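Long-range contacts in alkaline serine protease (Pseudoalteromonas sp., PDB 1Y9Z), which probably hydrolyses peptide bonds as a psychrophilic, subtilisin-like alkaline serine protease from an Antarctic bacterium: residues A[217-226]-A[344-355]; A[253-262]-A[272-282]. All coordinates share one frame; numbering follows the deposited sequence.

Interaction 1 of 2, residues A[217-226]-A[344-355]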
loop_
_atom_site.group_PDB
_atom_site.type_symbol
_atom_site.label_atom_id
_atom_site.label_comp_id
_atom_site.label_asym_id
_atom_site.label_seq_id
_atom_site.Cartn_x
_atom_site.Cartn_y
_atom_site.Cartn_z
ATOM N N ALA A 217 -13.747 -0.620 7.134
ATOM C CA ALA A 217 -15.097 -0.844 6.646
ATOM C C ALA A 217 -15.420 -2.326 6.772
ATOM O O ALA A 217 -14.525 -3.154 6.954
ATOM C CB ALA A 217 -15.211 -0.398 5.194
ATOM N N ASP A 218 -16.701 -2.661 6.674
ATOM C CA ASP A 218 -17.114 -4.048 6.783
ATOM C C ASP A 218 -18.472 -4.247 6.121
ATOM O O ASP A 218 -19.245 -3.298 5.959
ATOM C CB ASP A 218 -17.196 -4.449 8.261
ATOM C CG ASP A 218 -17.095 -5.950 8.474
ATOM O OD1 ASP A 218 -17.027 -6.703 7.478
ATOM O OD2 ASP A 218 -17.079 -6.378 9.647
ATOM N N ILE A 219 -18.729 -5.486 5.719
ATOM C CA ILE A 219 -19.994 -5.884 5.109
ATOM C C ILE A 219 -20.324 -7.203 5.782
ATOM O O ILE A 219 -19.522 -8.134 5.743
ATOM C CB ILE A 219 -19.868 -6.148 3.595
ATOM C CG1 ILE A 219 -19.492 -4.862 2.861
ATOM C CG2 ILE A 219 -21.191 -6.694 3.058
ATOM C CD1 ILE A 219 -19.203 -5.074 1.382
ATOM N N THR A 220 -21.494 -7.280 6.403
ATOM C CA THR A 220 -21.897 -8.495 7.091
ATOM C C THR A 220 -23.235 -9.020 6.593
ATOM O O THR A 220 -24.195 -8.265 6.440
ATOM C CB THR A 220 -21.996 -8.265 8.614
ATOM O OG1 THR A 220 -20.730 -7.814 9.112
ATOM C CG2 THR A 220 -22.382 -9.555 9.324
ATOM N N ILE A 221 -23.277 -10.322 6.333
ATOM C CA ILE A 221 -24.488 -10.994 5.877
ATOM C C ILE A 221 -24.515 -12.378 6.519
ATOM O O ILE A 221 -23.520 -13.102 6.488
ATOM C CB ILE A 221 -24.516 -11.158 4.336
ATOM C CG1 ILE A 221 -24.514 -9.784 3.659
ATOM C CG2 ILE A 221 -25.760 -11.936 3.921
ATOM C CD1 ILE A 221 -24.566 -9.841 2.138
ATOM N N GLY A 222 -25.649 -12.734 7.112
ATOM C CA GLY A 222 -25.765 -14.033 7.752
ATOM C C GLY A 222 -24.765 -14.234 8.874
ATOM O O GLY A 222 -24.303 -15.350 9.113
ATOM N N GLY A 223 -24.421 -13.149 9.562
ATOM C CA GLY A 223 -23.478 -13.238 10.662
ATOM C C GLY A 223 -22.027 -13.407 10.245
ATOM O O GLY A 223 -21.150 -13.554 11.098
ATOM N N GLN A 224 -21.765 -13.392 8.941
ATOM C CA GLN A 224 -20.402 -13.541 8.438
ATOM C C GLN A 224 -19.900 -12.236 7.824
ATOM O O GLN A 224 -20.676 -11.468 7.256
ATOM C CB GLN A 224 -20.337 -14.672 7.408
ATOM C CG GLN A 224 -20.645 -16.048 7.986
ATOM C CD GLN A 224 -19.617 -16.507 9.009
ATOM O OE1 GLN A 224 -19.777 -17.554 9.638
ATOM N NE2 GLN A 224 -18.552 -15.730 9.174
ATOM N N SER A 225 -18.596 -12.000 7.937
ATOM C CA SER A 225 -17.983 -10.778 7.428
ATOM C C SER A 225 -17.169 -10.930 6.143
ATOM O O SER A 225 -16.527 -11.954 5.914
ATOM C CB SER A 225 -17.093 -10.171 8.517
ATOM O OG SER A 225 -16.282 -9.133 7.999
ATOM N N TYR A 226 -17.200 -9.887 5.318
ATOM C CA TYR A 226 -16.466 -9.854 4.054
ATOM C C TYR A 226 -15.167 -9.066 4.212
ATOM O O TYR A 226 -14.486 -8.771 3.230
ATOM C CB TYR A 226 -17.312 -9.186 2.968
ATOM C CG TYR A 226 -18.432 -10.040 2.419
ATOM C CD1 TYR A 226 -18.180 -11.026 1.466
ATOM C CD2 TYR A 226 -19.747 -9.850 2.838
ATOM C CE1 TYR A 226 -19.213 -11.800 0.939
ATOM C CE2 TYR A 226 -20.789 -10.621 2.320
ATOM C CZ TYR A 226 -20.513 -11.591 1.369
ATOM O OH TYR A 226 -21.539 -12.345 0.843
ATOM N N LEU A 344 -21.687 -11.086 -4.088
ATOM C CA LEU A 344 -22.777 -10.444 -3.364
ATOM C C LEU A 344 -24.092 -10.540 -4.132
ATOM O O LEU A 344 -25.167 -10.435 -3.543
ATOM C CB LEU A 344 -22.435 -8.976 -3.086
ATOM C CG LEU A 344 -21.359 -8.746 -2.020
ATOM C CD1 LEU A 344 -20.948 -7.282 -2.002
ATOM C CD2 LEU A 344 -21.894 -9.176 -0.657
ATOM N N LYS A 345 -24.004 -10.738 -5.445
ATOM C CA LYS A 345 -25.196 -10.859 -6.280
ATOM C C LYS A 345 -26.058 -12.028 -5.817
ATOM O O LYS A 345 -27.288 -11.966 -5.869
ATOM C CB LYS A 345 -24.811 -11.079 -7.745
ATOM C CG LYS A 345 -24.336 -9.839 -8.479
ATOM C CD LYS A 345 -23.943 -10.187 -9.912
ATOM C CE LYS A 345 -23.633 -8.945 -10.730
ATOM N NZ LYS A 345 -24.838 -8.095 -10.927
ATOM N N ALA A 346 -25.402 -13.092 -5.369
ATOM C CA ALA A 346 -26.096 -14.286 -4.905
ATOM C C ALA A 346 -26.780 -14.075 -3.559
ATOM O O ALA A 346 -27.617 -14.882 -3.149
ATOM C CB ALA A 346 -25.117 -15.448 -4.812
ATOM N N LYS A 347 -26.429 -12.990 -2.876
ATOM C CA LYS A 347 -27.007 -12.694 -1.569
ATOM C C LYS A 347 -28.085 -11.616 -1.615
ATOM O O LYS A 347 -28.554 -11.156 -0.574
ATOM C CB LYS A 347 -25.903 -12.274 -0.596
ATOM C CG LYS A 347 -24.785 -13.294 -0.452
ATOM C CD LYS A 347 -25.319 -14.648 -0.004
ATOM C CE LYS A 347 -24.207 -15.677 0.088
ATOM N NZ LYS A 347 -24.718 -17.015 0.493
ATOM N N LEU A 348 -28.477 -11.214 -2.819
ATOM C CA LEU A 348 -29.499 -10.187 -2.978
ATOM C C LEU A 348 -30.781 -10.535 -2.225
ATOM O O LEU A 348 -31.254 -11.671 -2.273
ATOM C CB LEU A 348 -29.813 -9.977 -4.462
ATOM C CG LEU A 348 -28.704 -9.341 -5.304
ATOM C CD1 LEU A 348 -29.154 -9.229 -6.753
ATOM C CD2 LEU A 348 -28.364 -7.969 -4.745
ATOM N N GLY A 349 -31.333 -9.548 -1.526
ATOM C CA GLY A 349 -32.556 -9.761 -0.773
ATOM C C GLY A 349 -32.314 -10.063 0.693
ATOM O O GLY A 349 -33.220 -9.939 1.517
ATOM N N GLN A 350 -31.088 -10.453 1.025
ATOM C CA GLN A 350 -30.741 -10.776 2.401
ATOM C C GLN A 350 -30.328 -9.546 3.203
ATOM O O GLN A 350 -29.778 -8.588 2.657
ATOM C CB GLN A 350 -29.618 -11.817 2.426
ATOM C CG GLN A 350 -30.033 -13.173 1.871
ATOM C CD GLN A 350 -28.909 -14.192 1.889
ATOM O OE1 GLN A 350 -28.276 -14.417 2.921
ATOM N NE2 GLN A 350 -28.664 -14.823 0.747
ATOM N N SER A 351 -30.605 -9.580 4.503
ATOM C CA SER A 351 -30.266 -8.476 5.392
ATOM C C SER A 351 -28.756 -8.268 5.385
ATOM O O SER A 351 -27.992 -9.191 5.668
ATOM C CB SER A 351 -30.742 -8.775 6.814
ATOM O OG SER A 351 -30.478 -7.685 7.681
ATOM N N THR A 352 -28.336 -7.050 5.065
ATOM C CA THR A 352 -26.917 -6.724 5.002
ATOM C C THR A 352 -26.584 -5.480 5.810
ATOM O O THR A 352 -27.350 -4.517 5.836
ATOM C CB THR A 352 -26.481 -6.483 3.542
ATOM O OG1 THR A 352 -26.833 -7.618 2.745
ATOM C CG2 THR A 352 -24.976 -6.263 3.462
ATOM N N THR A 353 -25.433 -5.508 6.473
ATOM C CA THR A 353 -24.986 -4.373 7.261
ATOM C C THR A 353 -23.674 -3.861 6.688
ATOM O O THR A 353 -22.692 -4.599 6.611
ATOM C CB THR A 353 -24.762 -4.755 8.735
ATOM O OG1 THR A 353 -25.989 -5.244 9.291
ATOM C CG2 THR A 353 -24.299 -3.543 9.538
ATOM N N VAL A 354 -23.677 -2.603 6.268
ATOM C CA VAL A 354 -22.486 -1.970 5.722
ATOM C C VAL A 354 -22.043 -0.955 6.757
ATOM O O VAL A 354 -22.864 -0.211 7.294
ATOM C CB VAL A 354 -22.786 -1.236 4.401
ATOM C CG1 VAL A 354 -21.528 -0.540 3.895
ATOM C CG2 VAL A 354 -23.298 -2.220 3.370
ATOM N N SER A 355 -20.749 -0.917 7.043
ATOM C CA SER A 355 -20.267 0.018 8.039
ATOM C C SER A 355 -18.884 0.582 7.775
ATOM O O SER A 355 -17.997 -0.112 7.278
ATOM C CB SER A 355 -20.268 -0.654 9.411
ATOM O OG SER A 355 -19.417 -1.786 9.416
HETATM O O HOH W 1 -20.717 -4.812 8.593
HETATM O O HOH W 2 -28.309 -11.607 6.851
#
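Asp218 and Thr220, in the first arm of a beta hairpin closed by a type I' turn (Ile221 to Gln224), pair antiparallel with strand 351-355 within a mixed sheet. Both are hydrogen-bonded pairs: Asp218 N reaches Ser355 O at 2.9 Å, Thr220 N reaches Thr353 O at 2.9 Å, and both bonds are returned. Water 1 stands on the face of Thr220 and Ser355, donating to Thr353 O at 2.8 Å, while water 2 joins Gly222 N to Ser351 O. On the other face, Ile221 lies against Thr352 with its CD1 3.2 Å from OG1, a close fit. With Thr352 OG1 beside the backbone N (chi1 -55°), CG2 stands anti to that N and meets Ile219 CG2 at 3.8 Å; OG1 donates to Gln350 O from above its carbonyl plane. Replacement of Thr352 by an alanine would probably open a gap beside both isoleucines and leave Gln350 O without this donor. Further along, Leu344 CD2 approaches the Tyr226 ring obliquely, 3.4 Å from CZ, and Lys347 CG lies near the same residue's OH. Strand 252-263 binds the other edge of strand 351-355, Ile219 and Val354 pack on Val334 of strand 333-336, and Leu344 rests on Leu278 of strand 275-280.

Interaction 2 of 2, residues A[253-262]-A[272-282]; sequences ATGALAECTV and MANKICLVERV
Strands 253-262 and 275-280 run parallel with a 45° angle between their axes, and four backbone bonds join them: Ile276 N to Ala256 O, Ala258 N to Ile276 O (2.8 Å), Leu278 N to Ala258 O (2.7 Å) and Cys260 N to Leu278 O. Gly255 passes so near Asn274 O that a beta carbon there would clash. Lys275, bent at chi2 (-80°), folds its chain over Ala256, with CD only 3.5 Å from CB. Met272 also curls back: SD lies 3.6 Å from Ala258 CB, and CE rests on the Glu259-Cys260 peptide. On the face of Leu257 and Ile276 the two side chains cross at about a right angle, Leu257 CD1 meeting Ile276 CG2 at 3.8 Å, while Ile276 CD1 reaches back to Ala253. Glu259, extended, shares water 3 with Cys260 O and Glu280 N; its OE2 also bonds Tyr309 OH. Beyond the bonded stretch, Val262 CG1 touches Val282 CG2 at 3.9 Å. Disulfides tie Cys260 to Cys269 and Cys277 to Cys298. Strand 275-280, helix 291-300 and strand 305-309, parallel to it, form a beta-alpha-beta unit, an arrangement consistent with the protease-associated type of domain inserted in some subtilases.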
loop_
_atom_site.group_PDB
_atom_site.type_symbol
_atom_site.label_atom_id
_atom_site.label_comp_id
_atom_site.label_asym_id
_atom_site.label_seq_id
_atom_site.Cartn_x
_atom_site.Cartn_y
_atom_site.Cartn_z
ATOM N N ALA A 253 -25.242 0.856 8.475
ATOM C CA ALA A 253 -26.556 0.816 7.849
ATOM C C ALA A 253 -26.927 -0.641 7.624
ATOM O O ALA A 253 -26.084 -1.452 7.237
ATOM C CB ALA A 253 -26.534 1.564 6.522
ATOM N N THR A 254 -28.189 -0.974 7.876
ATOM C CA THR A 254 -28.666 -2.340 7.704
ATOM C C THR A 254 -29.952 -2.371 6.886
ATOM O O THR A 254 -30.854 -1.563 7.101
ATOM C CB THR A 254 -28.935 -3.011 9.065
ATOM O OG1 THR A 254 -27.726 -3.034 9.835
ATOM C CG2 THR A 254 -29.428 -4.440 8.868
ATOM N N GLY A 255 -30.023 -3.309 5.949
ATOM C CA GLY A 255 -31.202 -3.433 5.113
ATOM C C GLY A 255 -31.054 -4.550 4.101
ATOM O O GLY A 255 -29.977 -5.125 3.955
ATOM N N ALA A 256 -32.139 -4.869 3.404
ATOM C CA ALA A 256 -32.101 -5.922 2.401
ATOM C C ALA A 256 -31.189 -5.489 1.259
ATOM O O ALA A 256 -31.223 -4.335 0.830
ATOM C CB ALA A 256 -33.505 -6.199 1.877
ATOM N N LEU A 257 -30.370 -6.416 0.774
ATOM C CA LEU A 257 -29.453 -6.119 -0.319
ATOM C C LEU A 257 -30.197 -6.048 -1.648
ATOM O O LEU A 257 -30.921 -6.974 -2.017
ATOM C CB LEU A 257 -28.359 -7.189 -0.401
ATOM C CG LEU A 257 -27.257 -6.950 -1.439
ATOM C CD1 LEU A 257 -26.475 -5.694 -1.078
ATOM C CD2 LEU A 257 -26.334 -8.158 -1.491
ATOM N N ALA A 258 -30.018 -4.938 -2.355
ATOM C CA ALA A 258 -30.651 -4.732 -3.652
ATOM C C ALA A 258 -29.614 -4.118 -4.582
ATOM O O ALA A 258 -28.819 -3.278 -4.165
ATOM C CB ALA A 258 -31.848 -3.803 -3.512
ATOM N N GLU A 259 -29.618 -4.538 -5.842
ATOM C CA GLU A 259 -28.653 -4.015 -6.798
ATOM C C GLU A 259 -29.250 -3.073 -7.828
ATOM O O GLU A 259 -30.349 -3.296 -8.341
ATOM C CB GLU A 259 -27.940 -5.166 -7.515
ATOM C CG GLU A 259 -27.172 -4.730 -8.760
ATOM C CD GLU A 259 -26.245 -5.803 -9.290
ATOM O OE1 GLU A 259 -26.652 -6.982 -9.336
ATOM O OE2 GLU A 259 -25.105 -5.462 -9.671
ATOM N N CYS A 260 -28.513 -2.008 -8.120
ATOM C CA CYS A 260 -28.936 -1.037 -9.113
ATOM C C CYS A 260 -28.308 -1.487 -10.425
ATOM O O CYS A 260 -27.117 -1.278 -10.655
ATOM C CB CYS A 260 -28.429 0.359 -8.752
ATOM S SG CYS A 260 -29.011 1.648 -9.897
ATOM N N THR A 261 -29.111 -2.118 -11.277
ATOM C CA THR A 261 -28.625 -2.612 -12.559
ATOM C C THR A 261 -28.086 -1.491 -13.439
ATOM O O THR A 261 -28.698 -0.430 -13.556
ATOM C CB THR A 261 -29.738 -3.356 -13.324
ATOM O OG1 THR A 261 -30.175 -4.484 -12.553
ATOM C CG2 THR A 261 -29.228 -3.841 -14.674
ATOM N N VAL A 262 -26.934 -1.737 -14.052
ATOM C CA VAL A 262 -26.308 -0.759 -14.929
ATOM C C VAL A 262 -26.555 -1.137 -16.385
ATOM O O VAL A 262 -26.191 -2.228 -16.824
ATOM C CB VAL A 262 -24.786 -0.680 -14.684
ATOM C CG1 VAL A 262 -24.154 0.322 -15.641
ATOM C CG2 VAL A 262 -24.513 -0.282 -13.242
ATOM N N MET A 272 -34.655 2.177 -3.556
ATOM C CA MET A 272 -33.648 1.656 -2.637
ATOM C C MET A 272 -33.922 2.010 -1.180
ATOM O O MET A 272 -33.065 1.811 -0.319
ATOM C CB MET A 272 -32.261 2.173 -3.029
ATOM C CG MET A 272 -31.658 1.499 -4.251
ATOM S SD MET A 272 -31.348 -0.257 -3.991
ATOM C CE MET A 272 -31.097 -0.805 -5.675
ATOM N N ALA A 273 -35.111 2.534 -0.903
ATOM C CA ALA A 273 -35.465 2.900 0.462
ATOM C C ALA A 273 -35.317 1.692 1.383
ATOM O O ALA A 273 -35.757 0.591 1.050
ATOM C CB ALA A 273 -36.896 3.424 0.508
ATOM N N ASN A 274 -34.687 1.903 2.535
ATOM C CA ASN A 274 -34.477 0.842 3.517
ATOM C C ASN A 274 -33.688 -0.344 2.969
ATOM O O ASN A 274 -33.793 -1.458 3.482
ATOM C CB ASN A 274 -35.824 0.349 4.054
ATOM C CG ASN A 274 -36.550 1.406 4.864
ATOM O OD1 ASN A 274 -36.057 1.857 5.899
ATOM N ND2 ASN A 274 -37.725 1.807 4.395
ATOM N N LYS A 275 -32.888 -0.100 1.937
ATOM C CA LYS A 275 -32.099 -1.165 1.328
ATOM C C LYS A 275 -30.612 -0.832 1.264
ATOM O O LYS A 275 -30.221 0.334 1.326
ATOM C CB LYS A 275 -32.590 -1.424 -0.100
ATOM C CG LYS A 275 -34.040 -1.864 -0.226
ATOM C CD LYS A 275 -34.207 -3.346 0.065
ATOM C CE LYS A 275 -35.614 -3.813 -0.290
ATOM N NZ LYS A 275 -35.783 -5.284 -0.126
ATOM N N ILE A 276 -29.791 -1.872 1.160
ATOM C CA ILE A 276 -28.351 -1.702 1.006
ATOM C C ILE A 276 -28.216 -1.826 -0.504
ATOM O O ILE A 276 -28.572 -2.851 -1.088
ATOM C CB ILE A 276 -27.547 -2.820 1.702
ATOM C CG1 ILE A 276 -27.714 -2.714 3.221
ATOM C CG2 ILE A 276 -26.074 -2.717 1.321
ATOM C CD1 ILE A 276 -27.290 -1.375 3.802
ATOM N N CYS A 277 -27.712 -0.773 -1.128
ATOM C CA CYS A 277 -27.592 -0.713 -2.575
ATOM C C CYS A 277 -26.252 -1.151 -3.147
ATOM O O CYS A 277 -25.220 -0.522 -2.908
ATOM C CB CYS A 277 -27.911 0.713 -3.005
ATOM S SG CYS A 277 -28.085 1.082 -4.776
ATOM N N LEU A 278 -26.289 -2.242 -3.905
ATOM C CA LEU A 278 -25.107 -2.787 -4.563
ATOM C C LEU A 278 -25.098 -2.204 -5.970
ATOM O O LEU A 278 -26.123 -2.204 -6.653
ATOM C CB LEU A 278 -25.198 -4.313 -4.638
ATOM C CG LEU A 278 -24.046 -5.066 -5.312
ATOM C CD1 LEU A 278 -22.782 -4.938 -4.470
ATOM C CD2 LEU A 278 -24.424 -6.529 -5.474
ATOM N N VAL A 279 -23.951 -1.697 -6.408
ATOM C CA VAL A 279 -23.866 -1.115 -7.740
ATOM C C VAL A 279 -22.480 -1.251 -8.356
ATOM O O VAL A 279 -21.461 -1.081 -7.682
ATOM C CB VAL A 279 -24.257 0.382 -7.717
ATOM C CG1 VAL A 279 -23.308 1.162 -6.818
ATOM C CG2 VAL A 279 -24.247 0.946 -9.131
ATOM N N GLU A 280 -22.452 -1.574 -9.643
ATOM C CA GLU A 280 -21.196 -1.717 -10.358
ATOM C C GLU A 280 -20.655 -0.323 -10.634
ATOM O O GLU A 280 -21.409 0.594 -10.964
ATOM C CB GLU A 280 -21.415 -2.459 -11.678
ATOM C CG GLU A 280 -20.143 -2.681 -12.482
ATOM C CD GLU A 280 -20.416 -3.321 -13.828
ATOM O OE1 GLU A 280 -21.135 -2.704 -14.639
ATOM O OE2 GLU A 280 -19.915 -4.438 -14.073
ATOM N N ARG A 281 -19.347 -0.163 -10.486
ATOM C CA ARG A 281 -18.709 1.121 -10.732
ATOM C C ARG A 281 -18.762 1.475 -12.218
ATOM O O ARG A 281 -18.448 0.647 -13.072
ATOM C CB ARG A 281 -17.249 1.077 -10.264
ATOM C CG ARG A 281 -16.437 2.312 -10.626
ATOM C CD ARG A 281 -15.016 2.227 -10.084
ATOM N NE ARG A 281 -14.999 2.235 -8.623
ATOM C CZ ARG A 281 -14.544 1.242 -7.865
ATOM N NH1 ARG A 281 -14.052 0.139 -8.415
ATOM N NH2 ARG A 281 -14.591 1.350 -6.544
ATOM N N VAL A 282 -19.180 2.701 -12.516
ATOM C CA VAL A 282 -19.248 3.173 -13.895
ATOM C C VAL A 282 -18.085 4.135 -14.089
ATOM O O VAL A 282 -18.045 5.205 -13.481
ATOM C CB VAL A 282 -20.571 3.915 -14.186
ATOM C CG1 VAL A 282 -20.552 4.476 -15.603
ATOM C CG2 VAL A 282 -21.744 2.965 -14.016
HETATM O O HOH W 3 -24.758 -2.953 -10.833
#

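In the fold
Interactions 1 and 2 lie in one mixed sheet, their centres about 11 Å apart, with 253-262 and 272-282 nested in the chain between 226 and 344. Strands 351-360 and 252-263 are antiparallel neighbours and join them: Gly349 N probably bonds Leu257 O at 2.7 Å, and Lys345 NZ forms a salt bridge with Glu259 OE1 at 2.7 Å. Thr352 O packs 3.2 Å from Ile276 CG1. Both belong to what is probably the inserted beta-barrel domain, and neither holds a residue of the phenylmethanesulfonic acid pocket. That pocket includes His65 and Ser369; strand 351-360 leads through strand 362-365 to helix 368-385, where Ser369 lies.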